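Local atomic coordinates of tetratricopeptide repeat protein (Parabacteroides merdae ATCC 43184, PDB entry 4R7S), a protein that is of unknown function but, as a tetratricopeptide repeat protein built from stacked helical hairpins, probably serves as a scaffold for binding other proteins or peptides. Residues E5-K10 with K28-K33; G157-S162 with F188-N193. All blocks are in the same frame, centred on the assembly; numbering follows the deposited sequence.

Both contacts join helices of an all-helical tetratricopeptide repeat chain, at two distant places. Interaction 1 comes first along the sequence and pairs helix 2-16 with helix 20-33, the two arms of a single hairpin near the N-terminus. Interaction 2 lies much later: the start of helix 159-172 meets the end of helix 178-189, beside the turn into helix 193-206. Their centres are 55 Å apart and their nearest atoms about 41 Å, on opposite sides of the chain's centre, and no helix is shared. They lie at separate places along the stack of helices, whose repeated neighbour-to-neighbour packing gives the protein its elongated shape, and do not touch.

Interaction 1 (E5-K10 with K28-K33); sequences EELIEK and KAAMRK. With NO3 (nitrate ion), chain B; EDO (1,2-ethanediol), chain E.
Leu7 of helix 2-16 packs against Ala29 and Ala30 of helix 20-33, and these three residues make most of the contact. The two helices are consecutive arms of a hairpin and run almost antiparallel, at 168°, with the short segments 8.5 Å apart at closest approach. Such a pair of antiparallel helices, a helical hairpin, is the building unit of the tetratricopeptide repeat.

Small side chains on one helix receive a branched one from the other. Leu7 has CG beside its backbone N and opposite the carbonyl carbon (chi1 -75°), which sends the isobutyl fork across to the alanines. Its two methyls divide the work: CD1 rests on the backbone, 3.8 Å from Ala30 N, while CD2 meets the methyl of Ala29, 3.9 Å from its CB. Closer to the main chain, Leu7 CB lies 3.8 Å from Ala30 CB. That same alanine methyl is also touched by Ile8, whose CG1 is 4.1 Å from Ala30 CB; Ile8 in turn packs on Leu43 of helix 40-52, tying the hairpin to the next helix.

The margin of the contact is polar. A molecule of 1,2-ethanediol, probably from the crystallisation liquor, sits by Glu6, Leu7 and Lys10, taking a weak hydrogen bond from Lys10 NZ to its O2 (3.3 Å). Lys33 starts toward helix 2-16, but the bend at chi2 (71°) turns its amine away from that helix; there NZ donates to O1 of a nitrate ion, likewise probably from the crystallisation liquor, at 3.2 Å.

No hydrogen bond or salt bridge joins the two segments, so their direct attachment is apolar and depends on the fit of the Leu7 fork over the Ala29 methyl and the Ala29-Ala30 backbone, with Leu7 CB and Ile8 CG1 against the Ala30 methyl.

Interaction 2 (G157-S162 with F188-N193); sequences GNYDES and FMMGKN
Tyr159 and Met190, a selenomethionine, form the heart of a Met-aromatic contact between the first turn of helix 159-172 and the end of helix 178-189 in this tetratricopeptide repeat stack. The two side chains run alongside one another head to tail, with Met190 CG 3.6 Å from Tyr159 CG. The selenium sits obliquely to the ring, 5.4 Å from its centroid and 50° off the normal. A bend at chi3 (82°) brings the terminal methyl CE back to within 3.8 Å of Tyr159 CB. Met189, also a selenomethionine, crosses the tyrosine at about a right angle and adds a looser contact, CB to Tyr159 CE1 at 4.3 Å.

Behind this first shell, both backbones turn through a Schellman motif beside the contact. Gly157, at positive phi, ends the preceding helix two residues before Tyr159, with Asn158 at the N-cap position between, and its CA lies above one face of the ring, out toward the rim; Gly191, also at positive phi, follows Met190 and forms the second motif. Tyr159 also packs on Leu186, one turn back along helix 178-189. At the polar end, one water bridges the segments, 2.8 Å from Tyr159 OH and donating a weak 3.3 Å hydrogen bond to Met189 O.

Interaction 1 (E5-K10 with K28-K33)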
loop_
_atom_site.group_PDB
_atom_site.type_symbol
_atom_site.label_atom_id
_atom_site.label_comp_id
_atom_site.label_asym_id
_atom_site.label_seq_id
_atom_site.Cartn_x
_atom_site.Cartn_y
_atom_site.Cartn_z
ATOM N N GLU A 5 20.917 26.966 -5.997
ATOM C CA GLU A 5 19.736 26.989 -6.862
ATOM C C GLU A 5 19.944 26.176 -8.141
ATOM O O GLU A 5 19.013 25.504 -8.562
ATOM C CB GLU A 5 19.342 28.432 -7.229
ATOM C CG GLU A 5 18.639 29.209 -6.125
ATOM C CD GLU A 5 17.400 28.578 -5.527
ATOM O OE1 GLU A 5 16.591 27.989 -6.284
ATOM O OE2 GLU A 5 17.228 28.695 -4.292
ATOM N N GLU A 6 21.137 26.244 -8.760
ATOM C CA GLU A 6 21.419 25.511 -10.003
ATOM C C GLU A 6 21.467 24.003 -9.770
ATOM O O GLU A 6 21.070 23.228 -10.653
ATOM C CB GLU A 6 22.721 25.975 -10.651
ATOM C CG GLU A 6 22.576 27.280 -11.409
ATOM C CD GLU A 6 23.867 28.000 -11.748
ATOM O OE1 GLU A 6 24.839 27.336 -12.185
ATOM O OE2 GLU A 6 23.888 29.244 -11.614
ATOM N N LEU A 7 21.957 23.597 -8.585
ATOM C CA LEU A 7 22.027 22.197 -8.181
ATOM C C LEU A 7 20.617 21.673 -7.949
ATOM O O LEU A 7 20.300 20.596 -8.443
ATOM C CB LEU A 7 22.932 22.001 -6.951
ATOM C CG LEU A 7 24.443 22.089 -7.243
ATOM C CD1 LEU A 7 25.229 22.399 -5.994
ATOM C CD2 LEU A 7 24.973 20.828 -7.932
ATOM N N ILE A 8 19.743 22.472 -7.308
ATOM C CA ILE A 8 18.343 22.116 -7.107
ATOM C C ILE A 8 17.643 22.005 -8.474
ATOM O O ILE A 8 16.905 21.048 -8.712
ATOM C CB ILE A 8 17.624 23.110 -6.167
ATOM C CG1 ILE A 8 18.212 23.061 -4.731
ATOM C CG2 ILE A 8 16.107 22.838 -6.141
ATOM C CD1 ILE A 8 17.665 24.204 -3.796
ATOM N N GLU A 9 17.923 22.944 -9.374
ATOM C CA GLU A 9 17.370 22.948 -10.718
ATOM C C GLU A 9 17.801 21.674 -11.479
ATOM O O GLU A 9 16.932 21.039 -12.090
ATOM C CB GLU A 9 17.751 24.241 -11.483
ATOM C CG GLU A 9 17.372 24.261 -12.968
ATOM C CD GLU A 9 15.941 23.971 -13.413
ATOM O OE1 GLU A 9 15.044 23.800 -12.551
ATOM O OE2 GLU A 9 15.725 23.908 -14.646
ATOM N N LYS A 10 19.086 21.260 -11.385
ATOM C CA LYS A 10 19.542 20.018 -12.030
ATOM C C LYS A 10 18.817 18.795 -11.444
ATOM O O LYS A 10 18.458 17.879 -12.205
ATOM C CB LYS A 10 21.048 19.827 -11.904
ATOM C CG LYS A 10 21.879 20.725 -12.790
ATOM C CD LYS A 10 23.314 20.207 -12.780
ATOM C CE LYS A 10 24.304 21.119 -13.460
ATOM N NZ LYS A 10 25.677 20.539 -13.427
ATOM N N LYS A 28 22.214 16.183 -2.682
ATOM C CA LYS A 28 23.294 16.019 -1.715
ATOM C C LYS A 28 24.326 17.105 -1.888
ATOM O O LYS A 28 24.777 17.681 -0.887
ATOM C CB LYS A 28 23.939 14.649 -1.857
ATOM C CG LYS A 28 23.204 13.575 -1.075
ATOM C CD LYS A 28 23.880 12.212 -1.236
ATOM C CE LYS A 28 23.023 11.101 -0.701
ATOM N NZ LYS A 28 23.495 9.783 -1.169
ATOM N N ALA A 29 24.656 17.437 -3.157
ATOM C CA ALA A 29 25.631 18.476 -3.472
ATOM C C ALA A 29 25.105 19.857 -3.062
ATOM O O ALA A 29 25.847 20.656 -2.466
ATOM C CB ALA A 29 25.965 18.444 -4.952
ATOM N N ALA A 30 23.826 20.134 -3.355
ATOM C CA ALA A 30 23.217 21.400 -2.976
ATOM C C ALA A 30 23.341 21.598 -1.466
ATOM O O ALA A 30 23.850 22.635 -1.035
ATOM C CB ALA A 30 21.761 21.446 -3.409
HETATM N N MSE A 31 23.030 20.549 -0.682
HETATM C CA MSE A 31 23.107 20.603 0.782
HETATM C C MSE A 31 24.530 20.702 1.357
HETATM O O MSE A 31 24.695 21.197 2.475
HETATM C CB MSE A 31 22.360 19.441 1.384
HETATM C CG MSE A 31 20.879 19.700 1.327
HETATM SE SE MSE A 31 19.869 18.313 2.098
HETATM C CE MSE A 31 20.851 18.208 3.914
ATOM N N ARG A 32 25.553 20.292 0.603
ATOM C CA ARG A 32 26.934 20.476 1.050
ATOM C C ARG A 32 27.344 21.907 0.798
ATOM O O ARG A 32 28.192 22.431 1.526
ATOM C CB ARG A 32 27.902 19.521 0.349
ATOM C CG ARG A 32 27.828 18.081 0.836
ATOM C CD ARG A 32 28.957 17.238 0.259
ATOM N NE ARG A 32 28.858 17.082 -1.194
ATOM C CZ ARG A 32 28.259 16.063 -1.802
ATOM N NH1 ARG A 32 27.699 15.088 -1.090
ATOM N NH2 ARG A 32 28.228 16.002 -3.127
ATOM N N LYS A 33 26.746 22.551 -0.242
ATOM C CA LYS A 33 27.066 23.951 -0.594
ATOM C C LYS A 33 26.488 24.910 0.457
ATOM O O LYS A 33 27.209 25.794 0.901
ATOM C CB LYS A 33 26.601 24.325 -2.020
ATOM C CG LYS A 33 26.949 25.750 -2.475
ATOM C CD LYS A 33 28.438 25.995 -2.751
ATOM C CE LYS A 33 28.703 27.424 -3.187
ATOM N NZ LYS A 33 30.156 27.709 -3.367
HETATM N N NO3 B . 30.294 27.849 0.363
HETATM O O1 NO3 B . 31.255 27.647 -0.362
HETATM O O2 NO3 B . 29.198 28.194 -0.048
HETATM O O3 NO3 B . 30.445 27.700 1.672
HETATM C C1 EDO E . 25.962 24.659 -9.591
HETATM O O1 EDO E . 27.315 24.864 -9.236
HETATM C C2 EDO E . 25.851 24.022 -11.004
HETATM O O2 EDO E . 26.115 22.631 -10.939
#

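Interaction 2 (G157-S162 with F188-N193)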
loop_
_atom_site.group_PDB
_atom_site.type_symbol
_atom_site.label_atom_id
_atom_site.label_comp_id
_atom_site.label_asym_id
_atom_site.label_seq_id
_atom_site.Cartn_x
_atom_site.Cartn_y
_atom_site.Cartn_z
ATOM N N GLY A 157 -15.041 -11.490 10.520
ATOM C CA GLY A 157 -15.895 -12.660 10.351
ATOM C C GLY A 157 -17.338 -12.306 10.013
ATOM O O GLY A 157 -18.190 -13.198 10.031
ATOM N N ASN A 158 -17.649 -11.010 9.701
ATOM C CA ASN A 158 -19.022 -10.618 9.316
ATOM C C ASN A 158 -19.103 -10.669 7.812
ATOM O O ASN A 158 -19.230 -9.640 7.148
ATOM C CB ASN A 158 -19.455 -9.231 9.881
ATOM C CG ASN A 158 -19.444 -9.137 11.391
ATOM O OD1 ASN A 158 -19.494 -10.144 12.123
ATOM N ND2 ASN A 158 -19.369 -7.915 11.893
ATOM N N TYR A 159 -19.004 -11.896 7.293
ATOM C CA TYR A 159 -18.937 -12.257 5.887
ATOM C C TYR A 159 -20.113 -11.756 5.078
ATOM O O TYR A 159 -19.901 -11.292 3.962
ATOM C CB TYR A 159 -18.785 -13.777 5.737
ATOM C CG TYR A 159 -17.520 -14.298 6.390
ATOM C CD1 TYR A 159 -16.269 -13.817 6.016
ATOM C CD2 TYR A 159 -17.574 -15.262 7.398
ATOM C CE1 TYR A 159 -15.102 -14.261 6.639
ATOM C CE2 TYR A 159 -16.406 -15.743 8.005
ATOM C CZ TYR A 159 -15.171 -15.231 7.623
ATOM O OH TYR A 159 -14.002 -15.639 8.231
ATOM N N ASP A 160 -21.321 -11.771 5.642
ATOM C CA ASP A 160 -22.521 -11.308 4.952
ATOM C C ASP A 160 -22.511 -9.814 4.769
ATOM O O ASP A 160 -23.006 -9.313 3.745
ATOM C CB ASP A 160 -23.783 -11.733 5.715
ATOM C CG ASP A 160 -24.056 -13.232 5.707
ATOM O OD1 ASP A 160 -23.627 -13.921 4.731
ATOM O OD2 ASP A 160 -24.744 -13.714 6.644
ATOM N N GLU A 161 -21.971 -9.086 5.760
ATOM C CA GLU A 161 -21.890 -7.634 5.663
ATOM C C GLU A 161 -20.845 -7.288 4.585
ATOM O O GLU A 161 -21.120 -6.498 3.670
ATOM C CB GLU A 161 -21.578 -6.999 7.039
ATOM C CG GLU A 161 -21.678 -5.473 7.112
ATOM C CD GLU A 161 -22.827 -4.719 6.449
ATOM O OE1 GLU A 161 -23.766 -5.359 5.919
ATOM O OE2 GLU A 161 -22.758 -3.467 6.430
ATOM N N SER A 162 -19.703 -7.981 4.640
ATOM C CA SER A 162 -18.639 -7.819 3.687
ATOM C C SER A 162 -19.142 -8.085 2.258
ATOM O O SER A 162 -18.841 -7.320 1.331
ATOM C CB SER A 162 -17.496 -8.762 4.045
ATOM O OG SER A 162 -16.400 -8.523 3.184
ATOM N N PHE A 188 -13.353 -17.130 -0.660
ATOM C CA PHE A 188 -12.413 -18.167 -0.251
ATOM C C PHE A 188 -12.393 -18.261 1.266
ATOM O O PHE A 188 -12.515 -19.366 1.792
ATOM C CB PHE A 188 -11.019 -17.911 -0.806
ATOM C CG PHE A 188 -9.952 -18.836 -0.266
ATOM C CD1 PHE A 188 -9.809 -20.122 -0.762
ATOM C CD2 PHE A 188 -9.039 -18.391 0.687
ATOM C CE1 PHE A 188 -8.791 -20.960 -0.299
ATOM C CE2 PHE A 188 -8.041 -19.235 1.169
ATOM C CZ PHE A 188 -7.919 -20.514 0.669
HETATM N N MSE A 189 -12.298 -17.111 1.972
HETATM C CA MSE A 189 -12.302 -17.118 3.436
HETATM C C MSE A 189 -13.617 -17.647 4.010
HETATM O O MSE A 189 -13.669 -17.998 5.183
HETATM C CB MSE A 189 -12.027 -15.735 3.995
HETATM C CG MSE A 189 -10.599 -15.310 3.821
HETATM SE SE MSE A 189 -10.268 -13.604 4.699
HETATM C CE MSE A 189 -10.524 -14.178 6.657
HETATM N N MSE A 190 -14.665 -17.684 3.198
HETATM C CA MSE A 190 -15.990 -18.157 3.588
HETATM C C MSE A 190 -16.163 -19.659 3.352
HETATM O O MSE A 190 -17.194 -20.207 3.757
HETATM C CB MSE A 190 -17.081 -17.407 2.781
HETATM C CG MSE A 190 -17.380 -16.035 3.296
HETATM SE SE MSE A 190 -18.747 -15.195 2.205
HETATM C CE MSE A 190 -20.341 -16.042 3.055
ATOM N N GLY A 191 -15.211 -20.279 2.636
ATOM C CA GLY A 191 -15.230 -21.689 2.242
ATOM C C GLY A 191 -15.982 -21.909 0.943
ATOM O O GLY A 191 -16.213 -23.051 0.541
ATOM N N LYS A 192 -16.384 -20.819 0.280
ATOM C CA LYS A 192 -17.141 -20.820 -0.963
ATOM C C LYS A 192 -16.184 -20.776 -2.162
ATOM O O LYS A 192 -16.147 -19.805 -2.937
ATOM C CB LYS A 192 -18.122 -19.643 -0.978
ATOM C CG LYS A 192 -19.240 -19.737 0.067
ATOM C CD LYS A 192 -20.391 -18.767 -0.319
ATOM C CE LYS A 192 -21.578 -18.789 0.626
ATOM N NZ LYS A 192 -22.373 -20.054 0.549
ATOM N N ASN A 193 -15.414 -21.857 -2.319
ATOM C CA ASN A 193 -14.386 -21.969 -3.344
ATOM C C ASN A 193 -14.933 -21.940 -4.774
ATOM O O ASN A 193 -14.362 -21.244 -5.597
ATOM C CB ASN A 193 -13.554 -23.218 -3.116
ATOM C CG ASN A 193 -12.703 -23.201 -1.855
ATOM O OD1 ASN A 193 -12.536 -22.190 -1.150
ATOM N ND2 ASN A 193 -12.099 -24.335 -1.562
HETATM O O HOH W 1 -14.323 -18.460 8.435
#